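Local structure of multi-copper Oxidase CueO (Ochrobactrum, 6EVG) at residues 136-141 / 494-499; 434-439 / 486-491. The protein oxidises lignin model compounds and lignosulfonate as a laccase-like multicopper oxidase, probably passing the electrons through copper to dioxygen. One frame throughout, in Å; residues are numbered along the deposited sequence.

Interaction 1: 136-141 / 494-499. With CU (copper (II) ion), chain B.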
loop_
_atom_site.group_PDB
_atom_site.type_symbol
_atom_site.label_atom_id
_atom_site.label_comp_id
_atom_site.label_asym_id
_atom_site.label_seq_id
_atom_site.Cartn_x
_atom_site.Cartn_y
_atom_site.Cartn_z
ATOM N N GLY A 136 -9.837 -2.226 -15.125
ATOM C CA GLY A 136 -9.202 -1.524 -16.220
ATOM C C GLY A 136 -8.841 -0.069 -16.035
ATOM O O GLY A 136 -8.110 0.496 -16.855
ATOM N N ASN A 137 -9.280 0.551 -14.940
ATOM C CA ASN A 137 -9.170 1.985 -14.668
ATOM C C ASN A 137 -8.457 2.338 -13.360
ATOM O O ASN A 137 -8.476 3.488 -12.936
ATOM C CB ASN A 137 -10.587 2.667 -14.684
ATOM C CG ASN A 137 -11.121 2.776 -16.025
ATOM O OD1 ASN A 137 -10.818 3.727 -16.734
ATOM N ND2 ASN A 137 -11.862 1.777 -16.461
ATOM N N THR A 138 -7.890 1.327 -12.724
ATOM C CA THR A 138 -7.274 1.579 -11.433
ATOM C C THR A 138 -6.038 2.456 -11.534
ATOM O O THR A 138 -5.832 3.347 -10.711
ATOM C CB THR A 138 -6.899 0.240 -10.777
ATOM O OG1 THR A 138 -8.032 -0.578 -10.601
ATOM C CG2 THR A 138 -6.220 0.412 -9.373
ATOM N N ALA A 139 -5.212 2.196 -12.504
ATOM C CA ALA A 139 -3.934 2.911 -12.623
ATOM C C ALA A 139 -4.117 4.400 -12.793
ATOM O O ALA A 139 -3.370 5.191 -12.191
ATOM C CB ALA A 139 -3.106 2.360 -13.763
ATOM N N ARG A 140 -5.064 4.788 -13.628
ATOM C CA ARG A 140 -5.291 6.191 -13.873
ATOM C C ARG A 140 -5.822 6.894 -12.637
ATOM O O ARG A 140 -5.366 7.996 -12.274
ATOM C CB ARG A 140 -6.261 6.364 -15.039
ATOM C CG ARG A 140 -6.583 7.791 -15.364
ATOM C CD ARG A 140 -7.431 7.913 -16.641
ATOM N NE ARG A 140 -8.639 7.102 -16.568
ATOM C CZ ARG A 140 -9.719 7.403 -15.809
ATOM N NH1 ARG A 140 -9.827 8.577 -15.198
ATOM N NH2 ARG A 140 -10.700 6.568 -15.721
ATOM N N GLN A 141 -6.849 6.320 -12.007
ATOM C CA GLN A 141 -7.438 7.014 -10.832
ATOM C C GLN A 141 -6.447 7.071 -9.683
ATOM O O GLN A 141 -6.398 8.083 -8.951
ATOM C CB GLN A 141 -8.725 6.333 -10.447
ATOM C CG GLN A 141 -9.867 6.592 -11.423
ATOM C CD GLN A 141 -11.241 6.437 -10.815
ATOM O OE1 GLN A 141 -11.391 6.288 -9.598
ATOM N NE2 GLN A 141 -12.278 6.467 -11.647
ATOM N N GLU A 494 -0.675 -1.097 -13.843
ATOM C CA GLU A 494 -0.806 -1.425 -15.260
ATOM C C GLU A 494 -1.073 -2.917 -15.472
ATOM O O GLU A 494 -1.899 -3.306 -16.327
ATOM C CB GLU A 494 0.447 -1.002 -16.011
ATOM C CG GLU A 494 0.600 0.490 -16.138
ATOM C CD GLU A 494 0.840 1.234 -14.834
ATOM O OE1 GLU A 494 1.695 0.759 -14.035
ATOM O OE2 GLU A 494 0.214 2.300 -14.646
ATOM N N HIS A 495 -0.402 -3.760 -14.693
ATOM C CA HIS A 495 -0.532 -5.231 -14.842
ATOM C C HIS A 495 -1.939 -5.634 -14.412
ATOM O O HIS A 495 -2.580 -6.451 -15.084
ATOM C CB HIS A 495 0.518 -5.958 -14.025
ATOM C CG HIS A 495 1.890 -5.787 -14.551
ATOM N ND1 HIS A 495 2.946 -6.323 -13.831
ATOM C CD2 HIS A 495 2.375 -5.203 -15.676
ATOM C CE1 HIS A 495 4.024 -6.079 -14.570
ATOM N NE2 HIS A 495 3.715 -5.386 -15.663
ATOM N N GLU A 496 -2.400 -5.131 -13.268
ATOM C CA GLU A 496 -3.762 -5.416 -12.828
ATOM C C GLU A 496 -4.791 -4.983 -13.926
ATOM O O GLU A 496 -5.716 -5.718 -14.234
ATOM C CB GLU A 496 -3.976 -4.600 -11.544
ATOM C CG GLU A 496 -5.292 -4.728 -10.892
ATOM C CD GLU A 496 -5.441 -3.646 -9.812
ATOM O OE1 GLU A 496 -4.558 -3.424 -9.018
ATOM O OE2 GLU A 496 -6.403 -3.072 -9.900
ATOM N N ASP A 497 -4.597 -3.787 -14.493
ATOM C CA ASP A 497 -5.543 -3.244 -15.472
ATOM C C ASP A 497 -5.570 -4.076 -16.770
ATOM O O ASP A 497 -6.616 -4.115 -17.410
ATOM C CB ASP A 497 -5.249 -1.794 -15.817
ATOM C CG ASP A 497 -5.700 -0.760 -14.781
ATOM O OD1 ASP A 497 -6.571 -1.095 -13.933
ATOM O OD2 ASP A 497 -5.255 0.397 -14.905
ATOM N N VAL A 498 -4.488 -4.761 -17.133
ATOM C CA VAL A 498 -4.485 -5.605 -18.319
ATOM C C VAL A 498 -4.742 -7.063 -17.985
ATOM O O VAL A 498 -4.645 -7.944 -18.891
ATOM C CB VAL A 498 -3.212 -5.411 -19.164
ATOM C CG1 VAL A 498 -3.078 -4.020 -19.672
ATOM C CG2 VAL A 498 -1.934 -5.913 -18.435
ATOM N N GLY A 499 -5.166 -7.388 -16.766
ATOM C CA GLY A 499 -5.658 -8.716 -16.463
ATOM C C GLY A 499 -4.974 -9.561 -15.421
ATOM O O GLY A 499 -5.429 -10.673 -15.156
HETATM CU CU CU B . 2.927 -7.352 -12.116
HETATM O O HOH W 1 -8.662 -4.819 -14.288
HETATM O O HOH W 2 -6.127 2.962 -15.614
#
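Asp497 takes two consecutive backbone N-H groups of helix 138-144, one on each oxygen. OD1 accepts from Thr138 N at 3.0 Å through its syn lone pair; OD2 accepts from Ala139 N at 3.0 Å, the donor 24° out of the carboxylate plane. CG beside the backbone N (chi1 -78°) turns the group to the helix start. A water donates to Asp497 OD2 (2.8 Å) and accepts from Arg140 N. The N-cap residue Asn137 makes no side-chain capping bond; the distant acid accepts instead, its charge likely favoured there. With an alanine in place of Asp497, both amides would probably lose these acceptors and the water one of two protein partners. The first and last of the family's three cupredoxin-like domains are joined here; His495, in the same helical turn but facing away from 136-141, binds copper through ND1. The Thr138 hydroxyl is hydrogen-bonded to Leu134 N; Glu496 OE2, 3.1 Å from OG1, is a possible further partner. Glycine suits position 136, with its positive phi (81°); a water accepts from Gly136 N and donates to Glu496 O. Ala139 CB, 3.1 Å from Asp497 OD2 and 3.4 Å from Glu494 OE2, fits between two acids; Tyr187 and Asn229 also hydrogen-bond Glu494 OE2.

Interaction 2: 434-439 / 486-491. With CU (copper (II) ion), chain B; EDO (1,2-ethanediol), chain C.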
loop_
_atom_site.group_PDB
_atom_site.type_symbol
_atom_site.label_atom_id
_atom_site.label_comp_id
_atom_site.label_asym_id
_atom_site.label_seq_id
_atom_site.Cartn_x
_atom_site.Cartn_y
_atom_site.Cartn_z
ATOM N N HIS A 434 7.054 -8.952 -9.008
ATOM C CA HIS A 434 5.653 -8.465 -8.949
ATOM C C HIS A 434 5.199 -8.400 -7.525
ATOM O O HIS A 434 5.377 -9.355 -6.769
ATOM C CB HIS A 434 4.694 -9.399 -9.720
ATOM C CG HIS A 434 4.985 -9.505 -11.187
ATOM N ND1 HIS A 434 4.318 -8.776 -12.158
ATOM C CD2 HIS A 434 5.909 -10.267 -11.851
ATOM C CE1 HIS A 434 4.826 -9.076 -13.331
ATOM N NE2 HIS A 434 5.797 -9.956 -13.179
ATOM N N PRO A 435 4.544 -7.285 -7.114
ATOM C CA PRO A 435 3.930 -7.230 -5.755
ATOM C C PRO A 435 2.563 -7.922 -5.749
ATOM O O PRO A 435 1.627 -7.498 -6.344
ATOM C CB PRO A 435 3.836 -5.735 -5.534
ATOM C CG PRO A 435 3.651 -5.138 -6.901
ATOM C CD PRO A 435 4.454 -6.033 -7.846
ATOM N N PHE A 436 2.464 -8.988 -4.985
ATOM C CA PHE A 436 1.219 -9.707 -4.762
ATOM C C PHE A 436 0.385 -9.011 -3.700
ATOM O O PHE A 436 0.899 -8.753 -2.623
ATOM C CB PHE A 436 1.565 -11.110 -4.267
ATOM C CG PHE A 436 0.388 -11.940 -3.857
ATOM C CD1 PHE A 436 -0.377 -12.587 -4.818
ATOM C CD2 PHE A 436 0.044 -12.136 -2.546
ATOM C CE1 PHE A 436 -1.440 -13.388 -4.419
ATOM C CE2 PHE A 436 -0.995 -12.908 -2.153
ATOM C CZ PHE A 436 -1.783 -13.534 -3.124
ATOM N N HIS A 437 -0.920 -8.822 -3.953
ATOM C CA HIS A 437 -1.839 -8.361 -2.916
ATOM C C HIS A 437 -3.095 -9.211 -2.952
ATOM O O HIS A 437 -3.635 -9.499 -4.027
ATOM C CB HIS A 437 -2.204 -6.854 -3.099
ATOM C CG HIS A 437 -3.286 -6.341 -2.177
ATOM N ND1 HIS A 437 -3.232 -6.532 -0.796
ATOM C CD2 HIS A 437 -4.412 -5.622 -2.411
ATOM C CE1 HIS A 437 -4.329 -5.968 -0.257
ATOM N NE2 HIS A 437 -5.036 -5.399 -1.203
ATOM N N ILE A 438 -3.524 -9.637 -1.762
ATOM C CA ILE A 438 -4.812 -10.327 -1.600
ATOM C C ILE A 438 -5.739 -9.463 -0.761
ATOM O O ILE A 438 -5.365 -8.957 0.298
ATOM C CB ILE A 438 -4.612 -11.742 -1.031
ATOM C CG1 ILE A 438 -5.946 -12.507 -1.041
ATOM C CG2 ILE A 438 -3.966 -11.775 0.330
ATOM C CD1 ILE A 438 -5.779 -14.034 -0.963
ATOM N N HIS A 439 -6.961 -9.291 -1.249
ATOM C CA HIS A 439 -8.038 -8.639 -0.513
ATOM C C HIS A 439 -8.741 -9.655 0.398
ATOM O O HIS A 439 -8.992 -10.773 -0.040
ATOM C CB HIS A 439 -9.095 -8.048 -1.429
ATOM C CG HIS A 439 -8.616 -7.100 -2.463
ATOM N ND1 HIS A 439 -9.447 -6.112 -2.948
ATOM C CD2 HIS A 439 -7.441 -6.930 -3.100
ATOM C CE1 HIS A 439 -8.795 -5.420 -3.861
ATOM N NE2 HIS A 439 -7.565 -5.895 -3.969
ATOM N N PHE A 486 -13.861 -11.410 -3.257
ATOM C CA PHE A 486 -12.549 -10.790 -2.982
ATOM C C PHE A 486 -11.635 -11.045 -4.166
ATOM O O PHE A 486 -11.988 -11.801 -5.093
ATOM C CB PHE A 486 -11.990 -11.331 -1.664
ATOM C CG PHE A 486 -12.518 -10.684 -0.401
ATOM C CD1 PHE A 486 -12.583 -9.325 -0.249
ATOM C CD2 PHE A 486 -12.899 -11.479 0.687
ATOM C CE1 PHE A 486 -12.984 -8.754 0.970
ATOM C CE2 PHE A 486 -13.337 -10.921 1.865
ATOM C CZ PHE A 486 -13.365 -9.533 2.006
ATOM N N MET A 487 -10.531 -10.359 -4.220
ATOM C CA MET A 487 -9.629 -10.400 -5.345
ATOM C C MET A 487 -8.213 -10.621 -4.886
ATOM O O MET A 487 -7.871 -10.293 -3.755
ATOM C CB MET A 487 -9.736 -9.128 -6.163
ATOM C CG MET A 487 -11.250 -8.965 -6.572
ATOM S SD MET A 487 -11.575 -7.558 -7.557
ATOM C CE MET A 487 -11.400 -8.268 -9.065
ATOM N N PHE A 488 -7.382 -11.115 -5.793
ATOM C CA PHE A 488 -5.938 -11.153 -5.620
ATOM C C PHE A 488 -5.308 -10.768 -6.924
ATOM O O PHE A 488 -5.829 -11.101 -8.001
ATOM C CB PHE A 488 -5.460 -12.478 -5.029
ATOM C CG PHE A 488 -5.750 -13.706 -5.856
ATOM C CD1 PHE A 488 -6.973 -14.325 -5.767
ATOM C CD2 PHE A 488 -4.788 -14.341 -6.647
ATOM C CE1 PHE A 488 -7.247 -15.540 -6.452
ATOM C CE2 PHE A 488 -5.058 -15.523 -7.334
ATOM C CZ PHE A 488 -6.293 -16.122 -7.225
ATOM N N HIS A 489 -4.153 -10.089 -6.875
ATOM C CA HIS A 489 -3.636 -9.476 -8.079
ATOM C C HIS A 489 -2.209 -8.996 -7.871
ATOM O O HIS A 489 -1.736 -8.881 -6.756
ATOM C CB HIS A 489 -4.551 -8.300 -8.541
ATOM C CG HIS A 489 -4.773 -7.243 -7.504
ATOM N ND1 HIS A 489 -3.988 -6.119 -7.428
ATOM C CD2 HIS A 489 -5.692 -7.116 -6.525
ATOM C CE1 HIS A 489 -4.437 -5.356 -6.429
ATOM N NE2 HIS A 489 -5.442 -5.960 -5.833
ATOM N N CYS A 490 -1.614 -8.594 -8.992
ATOM C CA CYS A 490 -0.390 -7.805 -8.973
ATOM C C CYS A 490 -0.772 -6.376 -8.645
ATOM O O CYS A 490 -1.761 -5.846 -9.148
ATOM C CB CYS A 490 0.324 -7.891 -10.292
ATOM S SG CYS A 490 1.865 -6.953 -10.284
ATOM N N HIS A 491 0.053 -5.722 -7.812
ATOM C CA HIS A 491 -0.113 -4.332 -7.446
ATOM C C HIS A 491 0.693 -3.335 -8.305
ATOM O O HIS A 491 0.683 -2.148 -7.986
ATOM C CB HIS A 491 0.104 -4.107 -5.924
ATOM C CG HIS A 491 -0.834 -3.129 -5.291
ATOM N ND1 HIS A 491 -0.817 -1.779 -5.489
ATOM C CD2 HIS A 491 -1.902 -3.374 -4.472
ATOM C CE1 HIS A 491 -1.857 -1.232 -4.806
ATOM N NE2 HIS A 491 -2.509 -2.182 -4.165
HETATM CU CU CU B . 2.927 -7.352 -12.116
HETATM C C1 EDO C . -13.161 -6.197 -2.509
HETATM O O1 EDO C . -11.944 -6.376 -1.776
HETATM C C2 EDO C . -13.032 -5.966 -3.961
HETATM O O2 EDO C . -12.041 -4.965 -4.243
#
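Strands 434-438 and 486-490 run antiparallel (176°) with axes 4.8 Å apart, and His437 and His489 form the hydrogen-bonded pair, N to O in both directions, between the non-hydrogen-bonded pairs Phe436-Cys490 and Ile438-Phe488. Alternation along the strands sorts the side chains. Phe436, Ile438, Phe488 and Cys490 share one face. Phe488 CD2 lies near the plane of the Phe436 ring, at its edge, 4.1 Å from CE1, while Ile438 CG1 rests on Phe488 CB. These three apolar groups suit a sandwich core, for they also meet Trp425 of the facing sheet. Imidazoles collect on the other side. With CG between its backbone N and carbonyl carbon (chi1 56°), His489 reaches the His439 ring, and their NE2 atoms share a 2.8 Å hydrogen bond in which either could be the donor, the rings rim to rim at 70°. Met487 CB sits over the centre of the His439 ring as a CH-pi contact, and His439 ND1 donates to O1 of an ethanediol that probably came from the crystallisation liquor. The His489 ring is fixed further by ND1, which donates to Cys490 O at 2.8 Å from above the carbonyl plane. At the end of the strands, His434 ND1 (2.0 Å) and Cys490 SG (2.2 Å) bind the copper, with SG at the edge of the imidazole, in its plane; His434 NE2 is held by Glu339. Sulfur and imidazole nitrogen suit this copper, as in the type 1 sites of the family; His495 is the third bonded residue. His437, His439, His489 and His491 cluster as do trinuclear copper ligands, although His439 and His489 here bond directly to each other. The His-Cys-His sequence 489-491 is the hallmark that in multicopper oxidases links the type 1 copper to the trinuclear cluster, and probably does so here.

In the fold
Both interactions contribute ligands to one copper: interaction 2 supplies His434 and Cys490, interaction 1 supplies His495. Their centres lie about 12 Å apart; helix 493-497 follows strand 486-490 in the chain, and interaction 2 is nested within the loop closed by interaction 1. At the metal, His495 ND1 stands 3.3 Å from His434 ND1 and 3.8 Å from Cys490 SG. A second junction lies toward the histidine cluster, where Glu496 OE1 packs 3.2 Å from His489 ND1 and Glu496 CB 3.5 Å from Cys490 O. In the related CueO enzymes a glutamate at this place is thought to relay protons during dioxygen reduction, a role Glu496 may share.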